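Local atomic coordinates of cellulose binding domain-containing protein (Clostridium clariflavum, PDB entry 4B96), a protein that probably binds cellulose through this calcium-containing family 3b carbohydrate-binding module, one part of a longer membrane protein of a biomass-sensing system. Residues A[19-29]-A[97-108]; A[60-71]-A[86-95]. All blocks are in the same frame, centred on the assembly; numbering follows the deposited sequence. Where two conformers were deposited one is given.

Interaction 1. Residues A[19-29]-A[97-108]; sequences KAIRWDFVIEN and PGDAAWVFGAIT
W23 lies with one ring face over the backbone of G105: the glycine CA sits 3.9 Å from the centroid of the six-membered ring of W23, a CH-pi contact. At the edge of the indole, V103 CG1 meets W23 CZ3 at 3.7 Å. The CG of W23 is wedged between its own backbone N and carbonyl carbon (chi1 44°), and this turns the indole across to 97-108 where the strand 20-29 is interrupted at W23 and D24.

The same irregularity lets D24 cross F104 at about a right angle, its carboxylate plane almost parallel to that of the phenyl ring, with D24 OD2 3.4 Å from F104 CB. D24 OD1 takes the amide of G105 at 2.9 Å from above the carboxylate plane, while R22 NE reaches OD1 from the opposite face. R22 NH2 adds a salt bridge to D24 OD2, its hydrogen bond weak; at the break the amide of G105 is taken by the D24 carboxylate rather than by a backbone carbonyl of 19-29.

On either side of the break the antiparallel pairing is orderly, I21 with I107 and F25 with V103 forming hydrogen-bonded pairs. V103 CB stands over one face of the F25 ring, 4.0 Å from its centroid. On the other side of the sheet V26 CG2 sits over one face of the six-membered ring of W102, a CH-pi contact 3.7 Å from the centroid; V26 CG1 goes to A100 CB instead.

In this beta-sandwich the two strands are neighbours in one sheet, flanked by 5-9 beyond 20-29 and by 53-60 beyond 100-109. I21, W23, F25 and I107 face the second sheet, packing on strands 40-47 and 83-90, whereas F104 and W102 meet F130 on the outer side.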
loop_
_atom_site.group_PDB
_atom_site.type_symbol
_atom_site.label_atom_id
_atom_site.label_comp_id
_atom_site.label_asym_id
_atom_site.label_seq_id
_atom_site.Cartn_x
_atom_site.Cartn_y
_atom_site.Cartn_z
ATOM N N LYS A 19 -0.055 -28.372 3.426
ATOM C CA LYS A 19 0.015 -28.517 4.882
ATOM C C LYS A 19 0.688 -27.334 5.556
ATOM O O LYS A 19 0.518 -27.124 6.769
ATOM C CB LYS A 19 0.693 -29.815 5.267
ATOM C CG LYS A 19 -0.218 -30.980 4.941
ATOM C CD LYS A 19 0.325 -32.326 5.419
ATOM C CE LYS A 19 -0.543 -33.475 4.930
ATOM N NZ LYS A 19 -0.069 -34.720 5.621
ATOM N N ALA A 20 1.420 -26.536 4.783
ATOM C CA ALA A 20 2.107 -25.409 5.357
ATOM C C ALA A 20 1.821 -24.172 4.519
ATOM O O ALA A 20 1.741 -24.237 3.276
ATOM C CB ALA A 20 3.625 -25.681 5.467
ATOM N N ILE A 21 1.664 -23.032 5.185
ATOM C CA ILE A 21 1.627 -21.778 4.498
ATOM C C ILE A 21 2.988 -21.106 4.739
ATOM O O ILE A 21 3.441 -21.041 5.890
ATOM C CB ILE A 21 0.474 -20.896 5.043
ATOM C CG1 ILE A 21 -0.868 -21.434 4.488
ATOM C CG2 ILE A 21 0.690 -19.391 4.590
ATOM C CD1 ILE A 21 -2.110 -20.714 5.136
ATOM N N ARG A 22 3.672 -20.660 3.680
ATOM C CA ARG A 22 4.978 -19.995 3.887
ATOM C C ARG A 22 4.816 -18.501 3.840
ATOM O O ARG A 22 4.361 -17.945 2.821
ATOM C CB ARG A 22 6.003 -20.477 2.856
ATOM C CG ARG A 22 6.259 -21.974 3.041
ATOM C CD ARG A 22 7.146 -22.220 4.318
ATOM N NE ARG A 22 8.460 -21.570 4.245
ATOM C CZ ARG A 22 9.510 -22.110 3.656
ATOM N NH1 ARG A 22 9.408 -23.313 3.100
ATOM N NH2 ARG A 22 10.662 -21.438 3.593
ATOM N N TRP A 23 5.109 -17.841 4.949
ATOM C CA TRP A 23 4.948 -16.387 4.980
ATOM C C TRP A 23 6.254 -15.629 4.673
ATOM O O TRP A 23 6.323 -14.405 4.867
ATOM C CB TRP A 23 4.372 -15.985 6.322
ATOM C CG TRP A 23 5.037 -16.706 7.534
ATOM C CD1 TRP A 23 4.571 -17.839 8.215
ATOM C CD2 TRP A 23 6.267 -16.335 8.159
ATOM N NE1 TRP A 23 5.445 -18.141 9.251
ATOM C CE2 TRP A 23 6.502 -17.251 9.216
ATOM C CE3 TRP A 23 7.201 -15.304 7.926
ATOM C CZ2 TRP A 23 7.637 -17.162 10.036
ATOM C CZ3 TRP A 23 8.321 -15.205 8.736
ATOM C CH2 TRP A 23 8.533 -16.144 9.794
ATOM N N ASP A 24 7.291 -16.341 4.219
ATOM C CA ASP A 24 8.652 -15.748 4.091
ATOM C C ASP A 24 8.678 -14.339 3.499
ATOM O O ASP A 24 8.118 -14.090 2.380
ATOM C CB ASP A 24 9.498 -16.535 3.111
ATOM C CG ASP A 24 9.704 -17.991 3.549
ATOM O OD1 ASP A 24 8.973 -18.466 4.470
ATOM O OD2 ASP A 24 10.588 -18.625 2.946
ATOM N N PHE A 25 9.401 -13.454 4.158
ATOM C CA PHE A 25 9.511 -12.093 3.658
ATOM C C PHE A 25 10.896 -11.518 3.864
ATOM O O PHE A 25 11.702 -12.040 4.673
ATOM C CB PHE A 25 8.456 -11.182 4.283
ATOM C CG PHE A 25 8.534 -11.078 5.791
ATOM C CD1 PHE A 25 9.345 -10.104 6.392
ATOM C CD2 PHE A 25 7.705 -11.886 6.609
ATOM C CE1 PHE A 25 9.405 -9.971 7.784
ATOM C CE2 PHE A 25 7.732 -11.745 8.010
ATOM C CZ PHE A 25 8.624 -10.810 8.600
ATOM N N VAL A 26 11.157 -10.462 3.096
ATOM C CA VAL A 26 12.355 -9.662 3.267
ATOM C C VAL A 26 11.898 -8.221 3.470
ATOM O O VAL A 26 11.129 -7.682 2.684
ATOM C CB VAL A 26 13.241 -9.705 2.000
ATOM C CG1 VAL A 26 14.523 -8.841 2.201
ATOM C CG2 VAL A 26 13.603 -11.157 1.666
ATOM N N ILE A 27 12.306 -7.610 4.564
ATOM C CA ILE A 27 12.042 -6.186 4.719
ATOM C C ILE A 27 13.306 -5.511 4.308
ATOM O O ILE A 27 14.361 -5.786 4.886
ATOM C CB ILE A 27 11.832 -5.781 6.161
ATOM C CG1 ILE A 27 10.636 -6.491 6.778
ATOM C CG2 ILE A 27 11.693 -4.230 6.284
ATOM C CD1 ILE A 27 10.533 -6.200 8.226
ATOM N N GLU A 28 13.200 -4.621 3.338
ATOM C CA GLU A 28 14.322 -3.849 2.860
ATOM C C GLU A 28 14.294 -2.475 3.551
ATOM O O GLU A 28 13.223 -1.859 3.706
ATOM C CB GLU A 28 14.229 -3.682 1.336
ATOM C CG GLU A 28 14.252 -4.985 0.541
ATOM C CD GLU A 28 14.417 -4.766 -0.980
ATOM O OE1 GLU A 28 13.874 -3.776 -1.497
ATOM O OE2 GLU A 28 15.090 -5.573 -1.663
ATOM N N ASN A 29 15.471 -1.996 3.973
ATOM C CA ASN A 29 15.603 -0.649 4.545
ATOM C C ASN A 29 16.089 0.284 3.441
ATOM O O ASN A 29 17.246 0.233 3.063
ATOM C CB ASN A 29 16.589 -0.653 5.723
ATOM C CG ASN A 29 16.731 0.700 6.388
ATOM O OD1 ASN A 29 16.337 1.755 5.835
ATOM N ND2 ASN A 29 17.332 0.691 7.593
ATOM N N PRO A 97 20.687 0.688 7.288
ATOM C CA PRO A 97 20.367 1.382 6.035
ATOM C C PRO A 97 21.028 0.688 4.825
ATOM O O PRO A 97 22.244 0.409 4.871
ATOM C CB PRO A 97 20.978 2.773 6.217
ATOM C CG PRO A 97 21.500 2.863 7.565
ATOM C CD PRO A 97 21.355 1.545 8.280
ATOM N N GLY A 98 20.244 0.433 3.774
ATOM C CA GLY A 98 20.784 -0.191 2.586
ATOM C C GLY A 98 20.809 -1.713 2.766
ATOM O O GLY A 98 21.243 -2.445 1.894
ATOM N N ASP A 99 20.387 -2.212 3.920
ATOM C CA ASP A 99 20.372 -3.659 4.085
ATOM C C ASP A 99 18.937 -4.163 4.198
ATOM O O ASP A 99 17.975 -3.396 4.003
ATOM C CB ASP A 99 21.147 -4.046 5.328
ATOM C CG ASP A 99 21.823 -5.421 5.199
ATOM O OD1 ASP A 99 21.361 -6.344 4.411
ATOM O OD2 ASP A 99 22.866 -5.558 5.903
ATOM N N ALA A 100 18.781 -5.445 4.497
ATOM C CA ALA A 100 17.444 -6.049 4.537
ATOM C C ALA A 100 17.399 -7.089 5.650
ATOM O O ALA A 100 18.444 -7.632 6.005
ATOM C CB ALA A 100 17.112 -6.688 3.204
ATOM N N ALA A 101 16.213 -7.341 6.219
ATOM C CA ALA A 101 16.050 -8.427 7.194
ATOM C C ALA A 101 15.386 -9.561 6.402
ATOM O O ALA A 101 14.316 -9.342 5.780
ATOM C CB ALA A 101 15.093 -7.992 8.318
ATOM N N TRP A 102 15.977 -10.766 6.430
ATOM C CA TRP A 102 15.325 -11.922 5.777
ATOM C C TRP A 102 14.673 -12.741 6.863
ATOM O O TRP A 102 15.331 -13.093 7.836
ATOM C CB TRP A 102 16.361 -12.808 5.017
ATOM C CG TRP A 102 17.056 -12.067 3.850
ATOM C CD1 TRP A 102 17.883 -11.004 3.959
ATOM C CD2 TRP A 102 16.937 -12.327 2.433
ATOM N NE1 TRP A 102 18.317 -10.597 2.727
ATOM C CE2 TRP A 102 17.755 -11.390 1.767
ATOM C CE3 TRP A 102 16.233 -13.278 1.661
ATOM C CZ2 TRP A 102 17.878 -11.345 0.331
ATOM C CZ3 TRP A 102 16.369 -13.244 0.220
ATOM C CH2 TRP A 102 17.173 -12.276 -0.412
ATOM N N VAL A 103 13.387 -13.058 6.700
ATOM C CA VAL A 103 12.683 -13.802 7.714
ATOM C C VAL A 103 11.834 -14.896 7.081
ATOM O O VAL A 103 10.858 -14.573 6.391
ATOM C CB VAL A 103 11.769 -12.879 8.588
ATOM C CG1 VAL A 103 11.458 -13.591 9.915
ATOM C CG2 VAL A 103 12.441 -11.506 8.865
ATOM N N PHE A 104 12.241 -16.171 7.221
ATOM C CA PHE A 104 11.520 -17.266 6.552
ATOM C C PHE A 104 10.849 -18.154 7.598
ATOM O O PHE A 104 11.399 -18.391 8.664
ATOM C CB PHE A 104 12.438 -18.231 5.783
ATOM C CG PHE A 104 13.292 -17.565 4.749
ATOM C CD1 PHE A 104 13.138 -16.226 4.447
ATOM C CD2 PHE A 104 14.254 -18.283 4.081
ATOM C CE1 PHE A 104 13.952 -15.612 3.480
ATOM C CE2 PHE A 104 15.062 -17.655 3.131
ATOM C CZ PHE A 104 14.919 -16.327 2.860
ATOM N N GLY A 105 9.669 -18.662 7.284
ATOM C CA GLY A 105 9.061 -19.635 8.183
ATOM C C GLY A 105 7.704 -20.040 7.674
ATOM O O GLY A 105 7.319 -19.694 6.557
ATOM N N ALA A 106 6.985 -20.782 8.510
ATOM C CA ALA A 106 5.741 -21.384 8.104
ATOM C C ALA A 106 4.703 -21.256 9.219
ATOM O O ALA A 106 5.048 -21.069 10.415
ATOM C CB ALA A 106 5.994 -22.896 7.781
ATOM N N ILE A 107 3.429 -21.401 8.848
ATOM C CA ILE A 107 2.431 -21.834 9.833
ATOM C C ILE A 107 1.771 -23.154 9.361
ATOM O O ILE A 107 1.675 -23.404 8.151
ATOM C CB ILE A 107 1.309 -20.771 10.018
ATOM C CG1 ILE A 107 0.680 -20.395 8.669
ATOM C CG2 ILE A 107 1.851 -19.568 10.790
ATOM C CD1 ILE A 107 -0.556 -19.455 8.789
ATOM N N THR A 108 1.334 -23.976 10.307
ATOM C CA THR A 108 0.754 -25.285 10.003
ATOM C C THR A 108 -0.409 -25.424 10.974
ATOM O O THR A 108 -0.414 -24.777 12.020
ATOM C CB THR A 108 1.813 -26.409 10.290
ATOM O OG1 THR A 108 2.357 -26.222 11.621
ATOM C CG2 THR A 108 2.981 -26.318 9.281
#

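Interaction 2. Residues A[60-71]-A[86-95]; sequences YSLGDEKNDVKG and LEVTFEKGSI
Residues 69-71 and 86-90 run antiparallel, their short axes 4.6 Å apart at closest approach, as the two arms of a beta hairpin at the margin of one sheet of the sandwich. K70 and T89 form the hydrogen-bonded pair, and E91 N extends the pairing to D68 O at 2.8 Å. Facing the interior, V69 splits its branches: CG1 meets V88 CG1 at 3.6 Å, while V69 CG2 comes within 4.1 Å of F90 CD2, obliquely to the ring, and also covers one face of the Y60 ring. The Y60 and F90 rings meet obliquely, planes at 36°, with Y60 CZ 3.7 Å from F90 CD2. L62 CD1 touches I95 CG1, the two side chains crossing at about a right angle.

K92 holds the type I turn from Y60 to G63 twice, by its side chain at L62 O and by its carbonyl at Y60 OH. With CG anti to the backbone N (chi1 -169°) and later bends in its chain, K92 passes D68 and brings NZ to L62 O at 3.1 Å. Its own carbonyl lies at the edge of the Y60 ring, where Y60 OH donates to an in-plane lone pair of K92 O at 2.8 Å.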
loop_
_atom_site.group_PDB
_atom_site.type_symbol
_atom_site.label_atom_id
_atom_site.label_comp_id
_atom_site.label_asym_id
_atom_site.label_seq_id
_atom_site.Cartn_x
_atom_site.Cartn_y
_atom_site.Cartn_z
ATOM N N TYR A 60 16.308 -16.300 10.190
ATOM C CA TYR A 60 16.170 -14.879 10.550
ATOM C C TYR A 60 17.587 -14.276 10.397
ATOM O O TYR A 60 18.478 -14.617 11.153
ATOM C CB TYR A 60 15.675 -14.719 12.010
ATOM C CG TYR A 60 15.584 -13.286 12.518
ATOM C CD1 TYR A 60 15.265 -12.233 11.633
ATOM C CD2 TYR A 60 15.854 -12.981 13.870
ATOM C CE1 TYR A 60 15.143 -10.928 12.066
ATOM C CE2 TYR A 60 15.744 -11.658 14.322
ATOM C CZ TYR A 60 15.403 -10.636 13.414
ATOM O OH TYR A 60 15.299 -9.331 13.848
ATOM N N SER A 61 17.803 -13.422 9.416
ATOM C CA SER A 61 19.166 -12.987 9.162
ATOM C C SER A 61 19.752 -12.073 10.254
ATOM O O SER A 61 20.937 -11.821 10.257
ATOM C CB SER A 61 19.256 -12.304 7.792
ATOM O OG SER A 61 18.426 -11.134 7.772
ATOM N N LEU A 62 18.930 -11.593 11.199
ATOM C CA LEU A 62 19.429 -10.635 12.173
ATOM C C LEU A 62 19.390 -11.137 13.608
ATOM O O LEU A 62 19.611 -10.383 14.553
ATOM C CB LEU A 62 18.614 -9.340 12.063
ATOM C CG LEU A 62 18.700 -8.683 10.679
ATOM C CD1 LEU A 62 17.717 -7.549 10.681
ATOM C CD2 LEU A 62 20.096 -8.176 10.362
ATOM N N GLY A 63 19.079 -12.392 13.818
ATOM C CA GLY A 63 19.143 -12.853 15.185
ATOM C C GLY A 63 18.744 -14.297 15.262
ATOM O O GLY A 63 18.919 -15.061 14.309
ATOM N N ASP A 64 18.200 -14.658 16.406
ATOM C CA ASP A 64 17.971 -16.043 16.718
ATOM C C ASP A 64 16.555 -16.401 16.334
ATOM O O ASP A 64 15.592 -15.715 16.753
ATOM C CB ASP A 64 18.240 -16.311 18.198
ATOM C CG ASP A 64 18.070 -17.775 18.539
ATOM O OD1 ASP A 64 18.911 -18.595 18.089
ATOM O OD2 ASP A 64 17.064 -18.110 19.202
ATOM N N GLU A 65 16.403 -17.468 15.542
ATOM C CA GLU A 65 15.084 -17.812 14.991
ATOM C C GLU A 65 14.108 -18.153 16.122
ATOM O O GLU A 65 12.985 -17.628 16.182
ATOM C CB GLU A 65 15.212 -19.015 14.046
ATOM C CG GLU A 65 15.920 -18.732 12.669
ATOM C CD GLU A 65 17.406 -18.459 12.811
ATOM O OE1 GLU A 65 17.962 -18.888 13.851
ATOM O OE2 GLU A 65 18.033 -17.876 11.850
ATOM N N LYS A 66 14.540 -18.985 17.058
ATOM C CA LYS A 66 13.658 -19.361 18.188
ATOM C C LYS A 66 13.251 -18.177 19.097
ATOM O O LYS A 66 12.063 -17.815 19.258
ATOM C CB LYS A 66 14.324 -20.478 18.971
ATOM C CG LYS A 66 14.807 -21.559 17.997
ATOM C CD LYS A 66 15.585 -22.697 18.666
ATOM C CE LYS A 66 15.111 -24.057 18.147
ATOM N NZ LYS A 66 15.843 -25.180 18.835
ATOM N N ASN A 67 14.257 -17.526 19.635
ATOM C CA ASN A 67 14.009 -16.496 20.618
ATOM C C ASN A 67 13.562 -15.134 20.114
ATOM O O ASN A 67 12.874 -14.442 20.831
ATOM C CB ASN A 67 15.231 -16.333 21.458
ATOM C CG ASN A 67 15.476 -17.555 22.283
ATOM O OD1 ASN A 67 14.524 -18.157 22.808
ATOM N ND2 ASN A 67 16.732 -17.961 22.383
ATOM N N ASP A 68 13.967 -14.733 18.916
ATOM C CA ASP A 68 13.791 -13.313 18.509
ATOM C C ASP A 68 12.604 -13.009 17.624
ATOM O O ASP A 68 12.251 -11.840 17.495
ATOM C CB ASP A 68 15.052 -12.755 17.842
ATOM C CG ASP A 68 16.265 -12.773 18.793
ATOM O OD1 ASP A 68 16.048 -12.914 20.015
ATOM O OD2 ASP A 68 17.423 -12.624 18.332
ATOM N N VAL A 69 12.034 -14.020 16.964
ATOM C CA VAL A 69 10.960 -13.793 16.016
ATOM C C VAL A 69 9.709 -14.474 16.589
ATOM O O VAL A 69 9.770 -15.655 16.922
ATOM C CB VAL A 69 11.264 -14.390 14.647
ATOM C CG1 VAL A 69 10.076 -14.087 13.692
ATOM C CG2 VAL A 69 12.564 -13.797 14.061
ATOM N N LYS A 70 8.611 -13.734 16.764
ATOM C CA LYS A 70 7.405 -14.280 17.417
ATOM C C LYS A 70 6.223 -14.229 16.464
ATOM O O LYS A 70 6.159 -13.337 15.625
ATOM C CB LYS A 70 7.061 -13.448 18.671
ATOM C CG LYS A 70 8.213 -13.392 19.707
ATOM C CD LYS A 70 8.562 -14.775 20.195
ATOM C CE LYS A 70 9.476 -14.725 21.429
ATOM N NZ LYS A 70 9.924 -16.134 21.760
ATOM N N GLY A 71 5.280 -15.159 16.599
ATOM C CA GLY A 71 4.139 -15.142 15.705
ATOM C C GLY A 71 2.859 -15.453 16.474
ATOM O O GLY A 71 2.854 -16.307 17.350
ATOM N N LEU A 86 -1.763 -13.798 10.466
ATOM C CA LEU A 86 -0.610 -14.070 11.300
ATOM C C LEU A 86 0.112 -12.729 11.444
ATOM O O LEU A 86 0.349 -12.030 10.449
ATOM C CB LEU A 86 0.342 -15.027 10.593
ATOM C CG LEU A 86 1.769 -15.156 11.170
ATOM C CD1 LEU A 86 1.732 -15.920 12.466
ATOM C CD2 LEU A 86 2.690 -15.874 10.163
ATOM N N GLU A 87 0.443 -12.374 12.683
ATOM C CA GLU A 87 1.292 -11.241 12.915
ATOM C C GLU A 87 2.676 -11.652 13.434
ATOM O O GLU A 87 2.810 -12.294 14.525
ATOM C CB GLU A 87 0.639 -10.347 13.954
ATOM C CG GLU A 87 1.453 -9.055 14.131
ATOM C CD GLU A 87 0.637 -8.030 14.876
ATOM O OE1 GLU A 87 -0.136 -7.247 14.222
ATOM O OE2 GLU A 87 0.756 -8.020 16.134
ATOM N N VAL A 88 3.693 -11.275 12.683
ATOM C CA VAL A 88 5.089 -11.543 13.049
ATOM C C VAL A 88 5.683 -10.287 13.722
ATOM O O VAL A 88 5.565 -9.191 13.182
ATOM C CB VAL A 88 5.924 -11.900 11.809
ATOM C CG1 VAL A 88 7.414 -12.140 12.196
ATOM C CG2 VAL A 88 5.342 -13.211 11.135
ATOM N N THR A 89 6.312 -10.471 14.885
ATOM C CA THR A 89 6.937 -9.386 15.602
ATOM C C THR A 89 8.339 -9.868 16.002
ATOM O O THR A 89 8.672 -11.042 15.793
ATOM C CB THR A 89 6.142 -9.022 16.879
ATOM O OG1 THR A 89 5.911 -10.214 17.648
ATOM C CG2 THR A 89 4.771 -8.359 16.527
ATOM N N PHE A 90 9.153 -8.947 16.528
ATOM C CA PHE A 90 10.575 -9.192 16.802
ATOM C C PHE A 90 10.903 -8.720 18.162
ATOM O O PHE A 90 10.571 -7.580 18.492
ATOM C CB PHE A 90 11.421 -8.392 15.806
ATOM C CG PHE A 90 11.109 -8.760 14.411
ATOM C CD1 PHE A 90 10.053 -8.115 13.723
ATOM C CD2 PHE A 90 11.796 -9.802 13.800
ATOM C CE1 PHE A 90 9.702 -8.478 12.402
ATOM C CE2 PHE A 90 11.453 -10.186 12.472
ATOM C CZ PHE A 90 10.419 -9.491 11.765
ATOM N N GLU A 91 11.629 -9.534 18.925
ATOM C CA GLU A 91 12.093 -9.120 20.246
ATOM C C GLU A 91 13.376 -8.361 20.119
ATOM O O GLU A 91 13.781 -7.674 21.045
ATOM C CB GLU A 91 12.374 -10.346 21.126
ATOM C CG GLU A 91 11.174 -11.242 21.334
ATOM C CD GLU A 91 10.278 -10.789 22.467
ATOM O OE1 GLU A 91 10.298 -9.574 22.786
ATOM O OE2 GLU A 91 9.563 -11.650 23.051
ATOM N N LYS A 92 14.056 -8.532 18.994
ATOM C CA LYS A 92 15.370 -7.926 18.789
ATOM C C LYS A 92 15.668 -7.867 17.300
ATOM O O LYS A 92 15.196 -8.720 16.529
ATOM C CB LYS A 92 16.468 -8.772 19.478
ATOM C CG LYS A 92 17.782 -8.052 19.528
ATOM C CD LYS A 92 18.995 -8.985 19.333
ATOM C CE LYS A 92 19.071 -9.476 17.878
ATOM N NZ LYS A 92 20.451 -9.850 17.521
ATOM N N GLY A 93 16.467 -6.888 16.870
ATOM C CA GLY A 93 16.787 -6.793 15.448
ATOM C C GLY A 93 16.825 -5.355 14.994
ATOM O O GLY A 93 15.959 -4.546 15.362
ATOM N N SER A 94 17.848 -5.004 14.211
ATOM C CA SER A 94 17.975 -3.630 13.774
ATOM C C SER A 94 18.428 -3.675 12.312
ATOM O O SER A 94 19.480 -4.245 12.018
ATOM C CB SER A 94 19.017 -2.948 14.667
ATOM O OG SER A 94 19.152 -1.587 14.312
ATOM N N ILE A 95 17.643 -3.134 11.369
ATOM C CA ILE A 95 18.072 -3.250 9.978
ATOM C C ILE A 95 18.939 -2.077 9.584
ATOM O O ILE A 95 18.484 -0.958 9.632
ATOM C CB ILE A 95 16.901 -3.286 8.974
ATOM C CG1 ILE A 95 15.781 -4.215 9.463
ATOM C CG2 ILE A 95 17.414 -3.719 7.568
ATOM C CD1 ILE A 95 14.582 -4.334 8.435
#

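Overall arrangement
Interaction 1 pairs neighbouring strands within one sheet of the beta-sandwich, and interaction 2 belongs mainly to the edge hairpin of the other; their centres are 10 Å apart. Along the chain interaction 2 is nested inside the loop closed by interaction 1, and strand 94-95 leads directly into 100-109. The two contacts meet through the interior, where W23 packs on L86 and A101 on L62, and at polar joints, S61 OG with W102 N and N29 ND2 with I95 O. Both contribute side chains to the interface between the sheets. The calcium ion lies near the I21 end of interaction 1, about 6 Å from that side chain, and farther from interaction 2.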